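70 KDA protein (Xanthomonas sp., PDB 4B2N) oxidatively cleaves rubber (polyisoprene) as a processive oxygenase that carries two covalently bound c-type hemes. Local coordinates at residues Arg370-Ile381 and His641-Asp649. Numbering follows the deposited sequence.
With HEC (heme c), chain D.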
loop_
_atom_site.group_PDB
_atom_site.type_symbol
_atom_site.label_atom_id
_atom_site.label_comp_id
_atom_site.label_asym_id
_atom_site.label_seq_id
_atom_site.Cartn_x
_atom_site.Cartn_y
_atom_site.Cartn_z
ATOM N N ARG A 370 28.490 -5.022 7.775
ATOM C CA ARG A 370 29.322 -4.498 6.676
ATOM C C ARG A 370 28.967 -3.034 6.429
ATOM O O ARG A 370 27.817 -2.707 6.146
ATOM C CB ARG A 370 29.158 -5.334 5.400
ATOM C CG ARG A 370 30.418 -5.411 4.503
ATOM C CD ARG A 370 30.709 -4.154 3.713
ATOM N NE ARG A 370 31.169 -4.453 2.340
ATOM C CZ ARG A 370 31.418 -3.515 1.424
ATOM N NH1 ARG A 370 31.299 -2.228 1.747
ATOM N NH2 ARG A 370 31.810 -3.849 0.189
ATOM N N ASP A 371 29.948 -2.146 6.562
ATOM C CA ASP A 371 29.707 -0.736 6.318
ATOM C C ASP A 371 29.720 -0.510 4.818
ATOM O O ASP A 371 30.720 -0.761 4.171
ATOM C CB ASP A 371 30.771 0.114 6.997
ATOM C CG ASP A 371 30.540 1.637 6.837
ATOM O OD1 ASP A 371 29.688 2.149 6.004
ATOM O OD2 ASP A 371 31.253 2.343 7.577
ATOM N N LEU A 372 28.619 -0.014 4.255
ATOM C CA LEU A 372 28.577 0.169 2.806
ATOM C C LEU A 372 29.445 1.301 2.315
ATOM O O LEU A 372 29.790 1.361 1.121
ATOM C CB LEU A 372 27.112 0.276 2.264
ATOM C CG LEU A 372 26.313 -1.026 2.466
ATOM C CD1 LEU A 372 24.850 -0.787 2.121
ATOM C CD2 LEU A 372 26.853 -2.232 1.713
ATOM N N TRP A 373 29.789 2.186 3.255
ATOM C CA TRP A 373 30.687 3.314 3.047
ATOM C C TRP A 373 32.099 2.997 3.476
ATOM O O TRP A 373 32.919 3.896 3.521
ATOM C CB TRP A 373 30.205 4.516 3.855
ATOM C CG TRP A 373 28.976 5.167 3.306
ATOM C CD1 TRP A 373 28.897 6.320 2.512
ATOM C CD2 TRP A 373 27.581 4.709 3.473
ATOM N NE1 TRP A 373 27.587 6.615 2.219
ATOM C CE2 TRP A 373 26.748 5.673 2.747
ATOM C CE3 TRP A 373 26.968 3.642 4.141
ATOM C CZ2 TRP A 373 25.353 5.556 2.692
ATOM C CZ3 TRP A 373 25.558 3.515 4.062
ATOM C CH2 TRP A 373 24.775 4.452 3.353
ATOM N N ALA A 374 32.410 1.734 3.797
ATOM C CA ALA A 374 33.785 1.375 4.212
ATOM C C ALA A 374 34.824 1.720 3.155
ATOM O O ALA A 374 34.543 1.708 1.957
ATOM C CB ALA A 374 33.870 -0.090 4.548
ATOM N N SER A 375 36.033 2.027 3.606
ATOM C CA SER A 375 37.178 2.299 2.722
ATOM C C SER A 375 36.878 3.410 1.733
ATOM O O SER A 375 37.170 3.258 0.549
ATOM C CB SER A 375 37.626 1.065 1.930
ATOM O OG SER A 375 37.762 -0.109 2.721
ATOM N N GLY A 376 36.282 4.502 2.200
ATOM C CA GLY A 376 35.870 5.606 1.307
ATOM C C GLY A 376 34.837 5.401 0.185
ATOM O O GLY A 376 34.588 6.342 -0.602
ATOM N N ALA A 377 34.212 4.222 0.115
ATOM C CA ALA A 377 33.110 3.956 -0.844
ATOM C C ALA A 377 31.910 4.914 -0.689
ATOM O O ALA A 377 31.669 5.470 0.412
ATOM C CB ALA A 377 32.632 2.524 -0.684
ATOM N N ASN A 378 31.169 5.126 -1.773
ATOM C CA ASN A 378 29.917 5.920 -1.691
ATOM C C ASN A 378 30.099 7.310 -1.076
ATOM O O ASN A 378 29.169 7.814 -0.443
ATOM C CB ASN A 378 28.916 5.151 -0.841
ATOM C CG ASN A 378 28.446 3.907 -1.531
ATOM O OD1 ASN A 378 28.182 3.935 -2.736
ATOM N ND2 ASN A 378 28.348 2.820 -0.805
ATOM N N GLY A 379 31.313 7.869 -1.223
ATOM C CA GLY A 379 31.705 9.227 -0.757
ATOM C C GLY A 379 30.674 10.303 -1.108
ATOM O O GLY A 379 30.427 11.223 -0.313
ATOM N N ALA A 380 30.036 10.155 -2.267
ATOM C CA ALA A 380 29.038 11.119 -2.780
ATOM C C ALA A 380 27.605 10.963 -2.207
ATOM O O ALA A 380 26.730 11.793 -2.467
ATOM C CB ALA A 380 28.940 10.949 -4.294
ATOM N N ILE A 381 27.357 9.887 -1.484
ATOM C CA ILE A 381 26.024 9.657 -0.886
ATOM C C ILE A 381 26.116 9.956 0.581
ATOM O O ILE A 381 26.807 9.227 1.286
ATOM C CB ILE A 381 25.553 8.192 -1.109
ATOM C CG1 ILE A 381 25.467 7.922 -2.621
ATOM C CG2 ILE A 381 24.192 7.953 -0.428
ATOM C CD1 ILE A 381 25.495 6.457 -3.010
ATOM N N HIS A 641 19.118 3.951 -3.935
ATOM C CA HIS A 641 19.586 2.885 -3.093
ATOM C C HIS A 641 20.896 2.346 -3.703
ATOM O O HIS A 641 21.143 1.145 -3.730
ATOM C CB HIS A 641 18.490 1.806 -3.049
ATOM C CG HIS A 641 18.636 0.832 -1.920
ATOM N ND1 HIS A 641 19.504 -0.197 -1.946
ATOM C CD2 HIS A 641 17.947 0.736 -0.723
ATOM C CE1 HIS A 641 19.341 -0.926 -0.821
ATOM N NE2 HIS A 641 18.397 -0.342 -0.086
ATOM N N ASP A 642 21.720 3.258 -4.169
ATOM C CA ASP A 642 22.930 2.946 -4.933
ATOM C C ASP A 642 24.129 2.638 -4.099
ATOM O O ASP A 642 25.154 2.171 -4.657
ATOM C CB ASP A 642 23.307 4.145 -5.807
ATOM C CG ASP A 642 22.337 4.377 -6.881
ATOM O OD1 ASP A 642 22.229 3.492 -7.749
ATOM O OD2 ASP A 642 21.676 5.445 -6.894
ATOM N N PHE A 643 24.041 2.903 -2.796
ATOM C CA PHE A 643 25.136 2.555 -1.865
ATOM C C PHE A 643 25.426 1.057 -1.836
ATOM O O PHE A 643 26.454 0.648 -1.374
ATOM C CB PHE A 643 24.832 3.030 -0.466
ATOM C CG PHE A 643 23.353 2.944 -0.109
ATOM C CD1 PHE A 643 22.759 1.708 0.203
ATOM C CD2 PHE A 643 22.601 4.094 -0.092
ATOM C CE1 PHE A 643 21.370 1.636 0.504
ATOM C CE2 PHE A 643 21.174 4.041 0.152
ATOM C CZ PHE A 643 20.607 2.831 0.495
ATOM N N THR A 644 24.515 0.227 -2.323
ATOM C CA THR A 644 24.830 -1.192 -2.483
ATOM C C THR A 644 25.909 -1.541 -3.559
ATOM O O THR A 644 26.415 -2.664 -3.618
ATOM C CB THR A 644 23.570 -1.959 -2.758
ATOM O OG1 THR A 644 22.950 -1.424 -3.933
ATOM C CG2 THR A 644 22.606 -1.773 -1.608
ATOM N N GLN A 645 26.213 -0.593 -4.417
ATOM C CA GLN A 645 27.258 -0.793 -5.466
ATOM C C GLN A 645 28.636 -1.129 -4.908
ATOM O O GLN A 645 29.437 -1.691 -5.626
ATOM C CB GLN A 645 27.397 0.460 -6.303
ATOM C CG GLN A 645 28.145 1.550 -5.568
ATOM C CD GLN A 645 27.811 2.927 -6.094
ATOM O OE1 GLN A 645 27.289 3.078 -7.206
ATOM N NE2 GLN A 645 28.076 3.953 -5.281
ATOM N N SER A 646 28.882 -0.763 -3.654
ATOM C CA SER A 646 30.178 -0.979 -2.988
ATOM C C SER A 646 30.329 -2.459 -2.584
ATOM O O SER A 646 31.444 -2.896 -2.257
ATOM C CB SER A 646 30.279 -0.081 -1.742
ATOM O OG SER A 646 29.446 -0.552 -0.644
ATOM N N LEU A 647 29.223 -3.225 -2.599
ATOM C CA LEU A 647 29.257 -4.653 -2.255
ATOM C C LEU A 647 30.044 -5.458 -3.280
ATOM O O LEU A 647 30.216 -5.026 -4.412
ATOM C CB LEU A 647 27.842 -5.250 -2.175
ATOM C CG LEU A 647 27.069 -4.630 -1.044
ATOM C CD1 LEU A 647 25.599 -4.950 -1.291
ATOM C CD2 LEU A 647 27.518 -5.264 0.274
ATOM N N THR A 648 30.518 -6.631 -2.868
ATOM C CA THR A 648 31.081 -7.575 -3.823
ATOM C C THR A 648 29.987 -8.511 -4.239
ATOM O O THR A 648 28.995 -8.670 -3.504
ATOM C CB THR A 648 32.273 -8.397 -3.268
ATOM O OG1 THR A 648 31.828 -9.301 -2.213
ATOM C CG2 THR A 648 33.536 -7.448 -2.879
ATOM N N ASP A 649 30.141 -9.126 -5.414
ATOM C CA ASP A 649 29.161 -10.119 -5.821
ATOM C C ASP A 649 29.054 -11.249 -4.785
ATOM O O ASP A 649 27.962 -11.796 -4.581
ATOM C CB ASP A 649 29.498 -10.703 -7.190
ATOM C CG ASP A 649 29.085 -9.809 -8.346
ATOM O OD1 ASP A 649 28.535 -8.689 -8.199
ATOM O OD2 ASP A 649 29.377 -10.235 -9.464
HETATM FE FE HEC D . 17.568 -0.872 1.631
HETATM C CHA HEC D . 14.565 -0.505 -0.038
HETATM C CHB HEC D . 17.543 -4.394 1.069
HETATM C CHC HEC D . 20.756 -1.199 2.817
HETATM C CHD HEC D . 17.145 2.174 3.113
HETATM N NA HEC D . 16.258 -2.177 0.809
HETATM C C1A HEC D . 15.133 -1.831 0.021
HETATM C C2A HEC D . 14.533 -3.008 -0.603
HETATM C C3A HEC D . 15.404 -4.149 -0.266
HETATM C C4A HEC D . 16.477 -3.589 0.529
HETATM C CMA HEC D . 15.171 -5.588 -0.672
HETATM C CAA HEC D . 13.207 -3.095 -1.354
HETATM C CBA HEC D . 12.186 -3.218 -0.165
HETATM C CGA HEC D . 10.742 -3.078 -0.673
HETATM O O1A HEC D . 10.595 -2.751 -1.879
HETATM O O2A HEC D . 9.700 -3.318 0.039
HETATM N NB HEC D . 18.906 -2.550 1.871
HETATM C C1B HEC D . 18.775 -3.854 1.628
HETATM C C2B HEC D . 19.935 -4.694 1.944
HETATM C C3B HEC D . 20.908 -3.708 2.451
HETATM C C4B HEC D . 20.176 -2.456 2.364
HETATM C CMB HEC D . 20.042 -6.192 1.777
HETATM C CAB HEC D . 22.336 -3.931 2.905
HETATM C CBB HEC D . 23.202 -4.321 1.879
HETATM N NC HEC D . 18.664 0.177 2.843
HETATM C C1C HEC D . 20.049 0.010 3.129
HETATM C C2C HEC D . 20.680 1.135 3.808
HETATM C C3C HEC D . 19.622 2.110 3.902
HETATM C C4C HEC D . 18.432 1.530 3.219
HETATM C CMC HEC D . 22.113 1.256 4.302
HETATM C CAC HEC D . 19.780 3.468 4.518
HETATM C CBC HEC D . 20.738 4.358 4.195
HETATM N ND HEC D . 16.130 0.492 1.620
HETATM C C1D HEC D . 16.107 1.694 2.186
HETATM C C2D HEC D . 14.962 2.555 1.925
HETATM C C3D HEC D . 14.196 1.779 0.979
HETATM C C4D HEC D . 15.001 0.568 0.844
HETATM C CMD HEC D . 14.664 3.927 2.474
HETATM C CAD HEC D . 12.882 2.159 0.337
HETATM C CBD HEC D . 13.269 2.731 -1.036
HETATM C CGD HEC D . 12.066 3.132 -1.856
HETATM O O1D HEC D . 11.953 4.267 -2.338
HETATM O O2D HEC D . 11.214 2.276 -1.968
#
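Where the turn-rich loop 370-381 meets 641-649, CA atoms come within 5.8 Å at Asn378 and Phe643, and the latter segment runs through a 3-10 turn at 643-646. The site illustrates how a c-type heme domain can position a distal axial ligand: His641 coordinates the iron through NE2, with His394 as the other axial ligand, and the turn following it is bound to a remote loop. Both ends of the Asn378 amide bond to that turn. Its ND2 donates to a lone pair of Phe643 O at 2.9 Å and weakly to Leu372 O, while OD1 accepts from Gln645 NE2 at 2.5 Å, a doubtfully short length, the amides being nearly coplanar (21°). Ser646 OG donates to Leu372 O at 2.6 Å, and Arg370, also salt-bridged to Glu651, sends NH2 to Ser646 O from above the carbonyl plane. Apolar groups fill the heme side. With CG between backbone N and carbonyl carbon (chi1 35°), the Phe643 ring is turned to touch both Trp373 and the heme; the aromatic planes, 30° apart, are offset with little overlap. Trp373 CZ3 also reaches heme CMC. Leu372 splits its branches, CD2 pressing tightly on Leu647 CD2 and CD1 reaching Phe643 CD1. Phe643 CE1 rests 3.4 Å from heme C1C.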